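Local coordinates for putative alpha-L-fucosidase (Bacteroides thetaiotaomicron, PDB 4H41), which is a putative alpha-L-fucosidase with a TIM-barrel fold, probably a glycoside hydrolase that acts on host glycans, at residues L58-Q61 against H62-R65; A326-L329 against Y330-Y333; S86-L89 against L90-C94. One frame throughout, in Å; residues are numbered along the deposited sequence.

Contact 1 (L58-Q61 against H62-R65); sequences LDFQ and HMKR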
loop_
_atom_site.group_PDB
_atom_site.type_symbol
_atom_site.label_atom_id
_atom_site.label_comp_id
_atom_site.label_asym_id
_atom_site.label_seq_id
_atom_site.Cartn_x
_atom_site.Cartn_y
_atom_site.Cartn_z
ATOM N N LEU B 58 9.558 -4.508 -22.706
ATOM C CA LEU B 58 10.473 -5.123 -21.733
ATOM C C LEU B 58 9.739 -6.158 -20.854
ATOM O O LEU B 58 10.279 -7.229 -20.579
ATOM C CB LEU B 58 11.112 -4.033 -20.878
ATOM C CG LEU B 58 12.015 -4.476 -19.728
ATOM C CD1 LEU B 58 13.213 -5.266 -20.259
ATOM C CD2 LEU B 58 12.511 -3.257 -18.911
ATOM N N ASP B 59 8.489 -5.879 -20.463
ATOM C CA ASP B 59 7.754 -6.866 -19.672
ATOM C C ASP B 59 7.476 -8.117 -20.459
ATOM O O ASP B 59 7.578 -9.215 -19.892
ATOM C CB ASP B 59 6.424 -6.328 -19.081
ATOM C CG ASP B 59 6.408 -6.590 -17.598
ATOM O OD1 ASP B 59 7.435 -6.341 -16.949
ATOM O OD2 ASP B 59 5.372 -7.079 -17.090
ATOM N N PHE B 60 7.194 -7.997 -21.745
ATOM C CA PHE B 60 6.968 -9.188 -22.572
ATOM C C PHE B 60 8.252 -10.034 -22.632
ATOM O O PHE B 60 8.183 -11.270 -22.679
ATOM C CB PHE B 60 6.479 -8.811 -23.960
ATOM C CG PHE B 60 4.964 -8.751 -24.079
ATOM C CD1 PHE B 60 4.231 -7.788 -23.381
ATOM C CD2 PHE B 60 4.277 -9.634 -24.907
ATOM C CE1 PHE B 60 2.838 -7.727 -23.481
ATOM C CE2 PHE B 60 2.885 -9.543 -25.043
ATOM C CZ PHE B 60 2.183 -8.561 -24.362
ATOM N N GLN B 61 9.431 -9.384 -22.633
ATOM C CA GLN B 61 10.711 -10.093 -22.578
ATOM C C GLN B 61 10.866 -10.864 -21.257
ATOM O O GLN B 61 11.304 -12.023 -21.287
ATOM C CB GLN B 61 11.882 -9.129 -22.736
ATOM C CG GLN B 61 11.975 -8.451 -24.096
ATOM C CD GLN B 61 13.114 -7.489 -24.102
ATOM O OE1 GLN B 61 14.245 -7.873 -23.789
ATOM N NE2 GLN B 61 12.878 -6.242 -24.511
ATOM N N HIS B 62 10.455 -10.252 -20.120
ATOM C CA HIS B 62 10.530 -10.916 -18.800
ATOM C C HIS B 62 9.572 -12.113 -18.786
ATOM O O HIS B 62 9.892 -13.160 -18.225
ATOM C CB HIS B 62 10.205 -9.951 -17.607
ATOM C CG HIS B 62 11.181 -8.820 -17.400
ATOM N ND1 HIS B 62 12.550 -9.046 -17.342
ATOM C CD2 HIS B 62 10.945 -7.517 -17.138
ATOM C CE1 HIS B 62 13.107 -7.862 -17.121
ATOM N NE2 HIS B 62 12.177 -6.903 -17.004
HETATM N N MSE B 63 8.415 -11.982 -19.462
HETATM C CA MSE B 63 7.447 -13.079 -19.568
HETATM C C MSE B 63 7.991 -14.211 -20.392
HETATM O O MSE B 63 7.911 -15.371 -19.996
HETATM C CB MSE B 63 6.140 -12.585 -20.213
HETATM C CG MSE B 63 5.343 -11.613 -19.373
HETATM SE SE MSE B 63 3.908 -10.938 -20.528
HETATM C CE MSE B 63 3.419 -9.377 -19.492
ATOM N N LYS B 64 8.592 -13.876 -21.537
ATOM C CA LYS B 64 9.125 -14.893 -22.441
ATOM C C LYS B 64 10.206 -15.726 -21.783
ATOM O O LYS B 64 10.257 -16.950 -21.982
ATOM C CB LYS B 64 9.680 -14.229 -23.703
ATOM C CG LYS B 64 10.080 -15.189 -24.827
ATOM C CD LYS B 64 8.873 -15.790 -25.477
ATOM C CE LYS B 64 9.186 -16.677 -26.651
ATOM N NZ LYS B 64 7.913 -17.211 -27.170
ATOM N N ARG B 65 11.051 -15.089 -20.970
ATOM C CA ARG B 65 12.117 -15.796 -20.263
ATOM C C ARG B 65 11.591 -16.950 -19.420
ATOM O O ARG B 65 12.278 -17.959 -19.300
ATOM C CB ARG B 65 12.874 -14.820 -19.397
ATOM C CG ARG B 65 14.054 -15.419 -18.690
ATOM C CD ARG B 65 14.769 -14.377 -17.899
ATOM N NE ARG B 65 15.943 -14.942 -17.242
ATOM C CZ ARG B 65 16.730 -14.279 -16.411
ATOM N NH1 ARG B 65 16.468 -13.012 -16.102
ATOM N NH2 ARG B 65 17.787 -14.873 -15.881
#

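Contact 2 (A326-L329 against Y330-Y333); sequences AGHL and YDRY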
loop_
_atom_site.group_PDB
_atom_site.type_symbol
_atom_site.label_atom_id
_atom_site.label_comp_id
_atom_site.label_asym_id
_atom_site.label_seq_id
_atom_site.Cartn_x
_atom_site.Cartn_y
_atom_site.Cartn_z
ATOM N N ALA B 326 7.793 -8.306 -6.157
ATOM C CA ALA B 326 7.508 -9.022 -7.400
ATOM C C ALA B 326 8.782 -9.497 -8.091
ATOM O O ALA B 326 8.826 -10.642 -8.518
ATOM C CB ALA B 326 6.715 -8.149 -8.356
ATOM N N GLY B 327 9.783 -8.652 -8.184
ATOM C CA GLY B 327 11.072 -9.038 -8.779
ATOM C C GLY B 327 11.724 -10.150 -7.994
ATOM O O GLY B 327 12.270 -11.081 -8.571
ATOM N N HIS B 328 11.630 -10.085 -6.661
ATOM C CA HIS B 328 12.142 -11.143 -5.820
ATOM C C HIS B 328 11.310 -12.418 -6.009
ATOM O O HIS B 328 11.878 -13.508 -6.081
ATOM C CB HIS B 328 12.163 -10.689 -4.356
ATOM C CG HIS B 328 13.148 -9.585 -4.108
ATOM N ND1 HIS B 328 14.494 -9.743 -4.411
ATOM C CD2 HIS B 328 12.960 -8.340 -3.604
ATOM C CE1 HIS B 328 15.090 -8.608 -4.057
ATOM N NE2 HIS B 328 14.185 -7.697 -3.639
ATOM N N LEU B 329 9.987 -12.301 -6.141
ATOM C CA LEU B 329 9.128 -13.464 -6.417
ATOM C C LEU B 329 9.565 -14.157 -7.716
ATOM O O LEU B 329 9.632 -15.382 -7.781
ATOM C CB LEU B 329 7.669 -13.066 -6.537
ATOM C CG LEU B 329 6.660 -14.218 -6.818
ATOM C CD1 LEU B 329 6.807 -15.358 -5.852
ATOM C CD2 LEU B 329 5.222 -13.685 -6.677
ATOM N N TYR B 330 9.887 -13.352 -8.710
ATOM C CA TYR B 330 10.354 -13.862 -10.015
ATOM C C TYR B 330 11.618 -14.691 -9.836
ATOM O O TYR B 330 11.715 -15.764 -10.401
ATOM C CB TYR B 330 10.623 -12.675 -10.934
ATOM C CG TYR B 330 10.971 -13.001 -12.370
ATOM C CD1 TYR B 330 9.979 -13.130 -13.333
ATOM C CD2 TYR B 330 12.286 -12.969 -12.804
ATOM C CE1 TYR B 330 10.288 -13.276 -14.679
ATOM C CE2 TYR B 330 12.611 -13.136 -14.148
ATOM C CZ TYR B 330 11.606 -13.248 -15.084
ATOM O OH TYR B 330 11.931 -13.374 -16.415
ATOM N N ASP B 331 12.547 -14.220 -8.996
ATOM C CA ASP B 331 13.789 -14.950 -8.703
ATOM C C ASP B 331 13.507 -16.259 -7.961
ATOM O O ASP B 331 14.071 -17.271 -8.323
ATOM C CB ASP B 331 14.736 -14.086 -7.894
ATOM C CG ASP B 331 15.283 -12.874 -8.622
ATOM O OD1 ASP B 331 15.154 -12.819 -9.874
ATOM O OD2 ASP B 331 15.795 -11.951 -7.935
ATOM N N ARG B 332 12.632 -16.248 -6.954
ATOM C CA ARG B 332 12.288 -17.494 -6.212
ATOM C C ARG B 332 11.618 -18.502 -7.135
ATOM O O ARG B 332 11.876 -19.711 -7.037
ATOM C CB ARG B 332 11.366 -17.201 -5.022
ATOM C CG ARG B 332 11.877 -16.222 -3.971
ATOM C CD ARG B 332 13.073 -16.682 -3.140
ATOM N NE ARG B 332 14.344 -16.684 -3.872
ATOM C CZ ARG B 332 15.031 -15.612 -4.269
ATOM N NH1 ARG B 332 14.611 -14.383 -3.968
ATOM N NH2 ARG B 332 16.148 -15.758 -4.955
ATOM N N TYR B 333 10.757 -18.009 -8.037
ATOM C CA TYR B 333 10.047 -18.821 -9.036
ATOM C C TYR B 333 11.033 -19.478 -9.990
ATOM O O TYR B 333 10.979 -20.697 -10.221
ATOM C CB TYR B 333 9.047 -17.925 -9.773
ATOM C CG TYR B 333 8.228 -18.628 -10.809
ATOM C CD1 TYR B 333 8.687 -18.760 -12.108
ATOM C CD2 TYR B 333 6.987 -19.171 -10.495
ATOM C CE1 TYR B 333 7.934 -19.421 -13.079
ATOM C CE2 TYR B 333 6.199 -19.787 -11.470
ATOM C CZ TYR B 333 6.690 -19.934 -12.752
ATOM O OH TYR B 333 5.959 -20.610 -13.687
HETATM O O HOH W 1 15.827 -12.030 -5.204
#

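Contact 3 (S86-L89 against L90-C94); sequences SPYL and LKKGC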
loop_
_atom_site.group_PDB
_atom_site.type_symbol
_atom_site.label_atom_id
_atom_site.label_comp_id
_atom_site.label_asym_id
_atom_site.label_seq_id
_atom_site.Cartn_x
_atom_site.Cartn_y
_atom_site.Cartn_z
ATOM N N SER B 86 -12.880 2.338 -29.818
ATOM C CA SER B 86 -14.124 1.674 -30.204
ATOM C C SER B 86 -15.142 2.634 -30.796
ATOM O O SER B 86 -15.703 3.422 -30.045
ATOM C CB SER B 86 -14.754 1.011 -28.977
ATOM O OG SER B 86 -16.107 0.638 -29.190
ATOM N N PRO B 87 -15.508 2.537 -32.096
ATOM C CA PRO B 87 -16.558 3.428 -32.613
ATOM C C PRO B 87 -17.864 3.284 -31.823
ATOM O O PRO B 87 -18.494 4.277 -31.501
ATOM C CB PRO B 87 -16.728 2.975 -34.080
ATOM C CG PRO B 87 -15.449 2.339 -34.414
ATOM C CD PRO B 87 -14.954 1.690 -33.166
ATOM N N TYR B 88 -18.218 2.064 -31.416
ATOM C CA TYR B 88 -19.453 1.842 -30.660
ATOM C C TYR B 88 -19.410 2.483 -29.272
ATOM O O TYR B 88 -20.335 3.211 -28.921
ATOM C CB TYR B 88 -19.743 0.336 -30.541
ATOM C CG TYR B 88 -20.916 0.018 -29.638
ATOM C CD1 TYR B 88 -22.218 0.200 -30.072
ATOM C CD2 TYR B 88 -20.719 -0.468 -28.352
ATOM C CE1 TYR B 88 -23.301 -0.104 -29.251
ATOM C CE2 TYR B 88 -21.790 -0.737 -27.509
ATOM C CZ TYR B 88 -23.083 -0.570 -27.968
ATOM O OH TYR B 88 -24.160 -0.876 -27.170
ATOM N N LEU B 89 -18.367 2.196 -28.469
ATOM C CA LEU B 89 -18.292 2.725 -27.109
ATOM C C LEU B 89 -18.122 4.246 -27.113
ATOM O O LEU B 89 -18.692 4.915 -26.264
ATOM C CB LEU B 89 -17.168 2.059 -26.317
ATOM C CG LEU B 89 -17.324 0.541 -26.063
ATOM C CD1 LEU B 89 -16.096 -0.029 -25.413
ATOM C CD2 LEU B 89 -18.564 0.230 -25.206
ATOM N N LEU B 90 -17.439 4.799 -28.117
ATOM C CA LEU B 90 -17.319 6.254 -28.229
ATOM C C LEU B 90 -18.692 6.888 -28.485
ATOM O O LEU B 90 -19.004 7.930 -27.901
ATOM C CB LEU B 90 -16.340 6.634 -29.340
ATOM C CG LEU B 90 -14.873 6.395 -28.992
ATOM C CD1 LEU B 90 -14.013 6.434 -30.260
ATOM C CD2 LEU B 90 -14.369 7.422 -27.957
ATOM N N LYS B 91 -19.540 6.247 -29.300
ATOM C CA LYS B 91 -20.901 6.746 -29.547
ATOM C C LYS B 91 -21.762 6.672 -28.288
ATOM O O LYS B 91 -22.650 7.497 -28.124
ATOM C CB LYS B 91 -21.604 5.984 -30.681
ATOM C CG LYS B 91 -21.069 6.307 -32.057
ATOM C CD LYS B 91 -21.717 5.435 -33.168
ATOM C CE LYS B 91 -20.696 4.620 -33.939
ATOM N NZ LYS B 91 -21.265 3.972 -35.149
ATOM N N LYS B 92 -21.464 5.742 -27.383
ATOM C CA LYS B 92 -22.174 5.594 -26.112
ATOM C C LYS B 92 -21.629 6.548 -25.013
ATOM O O LYS B 92 -22.088 6.465 -23.884
ATOM C CB LYS B 92 -22.114 4.122 -25.629
ATOM C CG LYS B 92 -22.851 3.140 -26.554
ATOM C CD LYS B 92 -24.375 3.240 -26.386
ATOM C CE LYS B 92 -25.151 2.686 -27.548
ATOM N NZ LYS B 92 -26.615 2.789 -27.312
ATOM N N GLY B 93 -20.702 7.443 -25.337
ATOM C CA GLY B 93 -20.173 8.412 -24.374
ATOM C C GLY B 93 -18.973 7.975 -23.557
ATOM O O GLY B 93 -18.630 8.640 -22.566
ATOM N N CYS B 94 -18.280 6.926 -23.983
ATOM C CA CYS B 94 -17.098 6.449 -23.259
ATOM C C CYS B 94 -15.863 7.278 -23.664
ATOM O O CYS B 94 -15.887 8.018 -24.638
ATOM C CB CYS B 94 -16.906 4.960 -23.480
ATOM S SG CYS B 94 -18.313 3.961 -22.898
#

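Contact 1 (L58-Q61 against H62-R65)
One face of the Phe60 ring carries the selenium of Met63, a selenomethionine, with SE 4.3 Å from the ring centroid, 14° off the normal and displaced toward the rim: a Met-aromatic contact between residues three apart on the helix. The chain of Met63 runs extended beyond CG (chi2 171°), which carries SE back past the Asp59 carbonyl to this ring. The imidazole of His62 has the backbone O of Leu58 over one face, 3.5 Å from CD2, while Asp59 OD1 comes to its edge in the ring plane, 3.7 Å from CD2, the carboxylate turned at a right angle to the ring. Leu58 crosses the imidazole at a slant, CG 3.7 Å from His62 NE2. Replacing His62 by an alanine would probably leave Leu58 CG and CD1 without their aromatic neighbour and open a gap beside the Asp59 carboxylate. Under the side chains run the i to i+4 bonds of helix 53-65, such as Met63 N to Asp59 O at 2.9 Å. The buried carboxylate of Asp59 is held from both oxygens, OD1 by Ser318 and Gln320 and OD2 by Ser314. The chemistry is thus split: in the apolar pair Met63 meets Thr37 and Leu39 of strand 34-39 while Phe60 packs on helix 101-111, and a carboxylate fixed by hydroxyl and amide donors flanks the imidazole.

Contact 2 (A326-L329 against Y330-Y333)
Ala326 O accepts from Tyr330 N at 2.9 Å, and Tyr330 CB lies near the same oxygen. Gly327 follows, and its carbonyl O serves two residues of the next turn: Asp331 N donates to it at 3.2 Å, and Tyr330 CB rests against it at 3.3 Å. The Asp331 carboxylate folds back beside the same oxygen, because CG stands next to the backbone N (chi1 -67°), and this also turns OD2 to the side of His328. There a single water joins three side chains. It lies in the ring plane at the edge of His328, 2.8 Å from ND1, donates to Asp331 OD2 at 2.7 Å, and accepts from Arg332 NH1 at 2.9 Å, again in the plane of the guanidinium. Two bends in the arginine chain, chi2 -67° and chi3 73°, curl it back over the His328 carbonyl, whose O lies 3.4 Å from Arg332 CG and also takes the Arg332 N-H in a nearly straight bond. The curled guanidinium is shared further: NH2 forms a salt bridge with Glu335, and NH1 bonds to the O of Asn50 of the second subunit, where Trp51 of that subunit also meets the His328 ring edge-to-face. Leu329 closes the segment, its O bonded to Tyr333 N at 2.9 Å; its side chain packs on Phe290 of helix 290-302. Tyr330 OH bonds to the O of His62 on helix 53-65, and Tyr333 OH to Ile34 N. The i to i+4 bonding is that of a regular alpha-helix; helix 324-337, after the last strand of the TIM barrel, sets Tyr330 and Tyr333 against its own chain and His328 and Arg332 at the second subunit.

Contact 3 (S86-L89 against L90-C94)
A short helix, 87-91, is closed at both ends here, by a serine N-cap in front and a Schellman motif behind. At the start, Ser86 OG accepts from Leu89 N at 2.8 Å in a nearly straight bond of 170°, while Ser86 O takes Leu90 N. The same carbonyl O lies against Leu90 CB and CG, each at 3.3 Å. Glu145 of helix 136-151 steadies this end, one carboxylate oxygen bonding to Ser86 OG and the other to Tyr88 N. From just past the last turn, Lys92 reaches back over one face of the Tyr88 ring: CG stands 4.2 Å from the centroid, 18° off the normal, a CH-pi contact offset toward the rim. A bend at chi2 (-76°) then carries CE to within 3.7 Å of Tyr88 OH, a hydroxyl whose hydrogen-bond partner is Asp138. The ring also stacks with Tyr141. Lys91 CE presses on the Pro87 carbonyl instead, 3.3 Å from its O. Where the helix ends, Gly93 takes positive phi, a backbone shape in which a beta carbon would collide with the carbonyl O of Lys92. The chain turns there, Cys94 N donates to Leu89 O at 3.1 Å, and Gly93 N bonds to Leu90 O. Cys94 CB comes back beside Leu89 CB, and both side chains pack on Met82 of strand 81-82. Paired 6-to-1 and 5-to-2 backbone bonds around a glycine at C-prime, with an apolar contact across them, are the signature of the Schellman helix C-cap.

Overall arrangement
From the N terminus, contact 1 comes first, on helix 53-65 between barrel strands 34-39 and 70-73; contact 3 follows on helix 87-91, beyond the small hairpin 77-78/81-82, and contact 2 comes last, on helix 324-337 after the final barrel strand. Each closes only a helical turn, and the three stand in series, neither nested nor crossed. Contacts 1 and 2 meet directly: His62 O and Tyr330 OH, 2.7 Å apart, probably form a hydrogen bond joining the first barrel helix to the C-terminal one. Contact 3 is remote, its centre about 33 Å from that of contact 1 and about 40 Å from that of contact 2, and ties an excursion to helix 136-151.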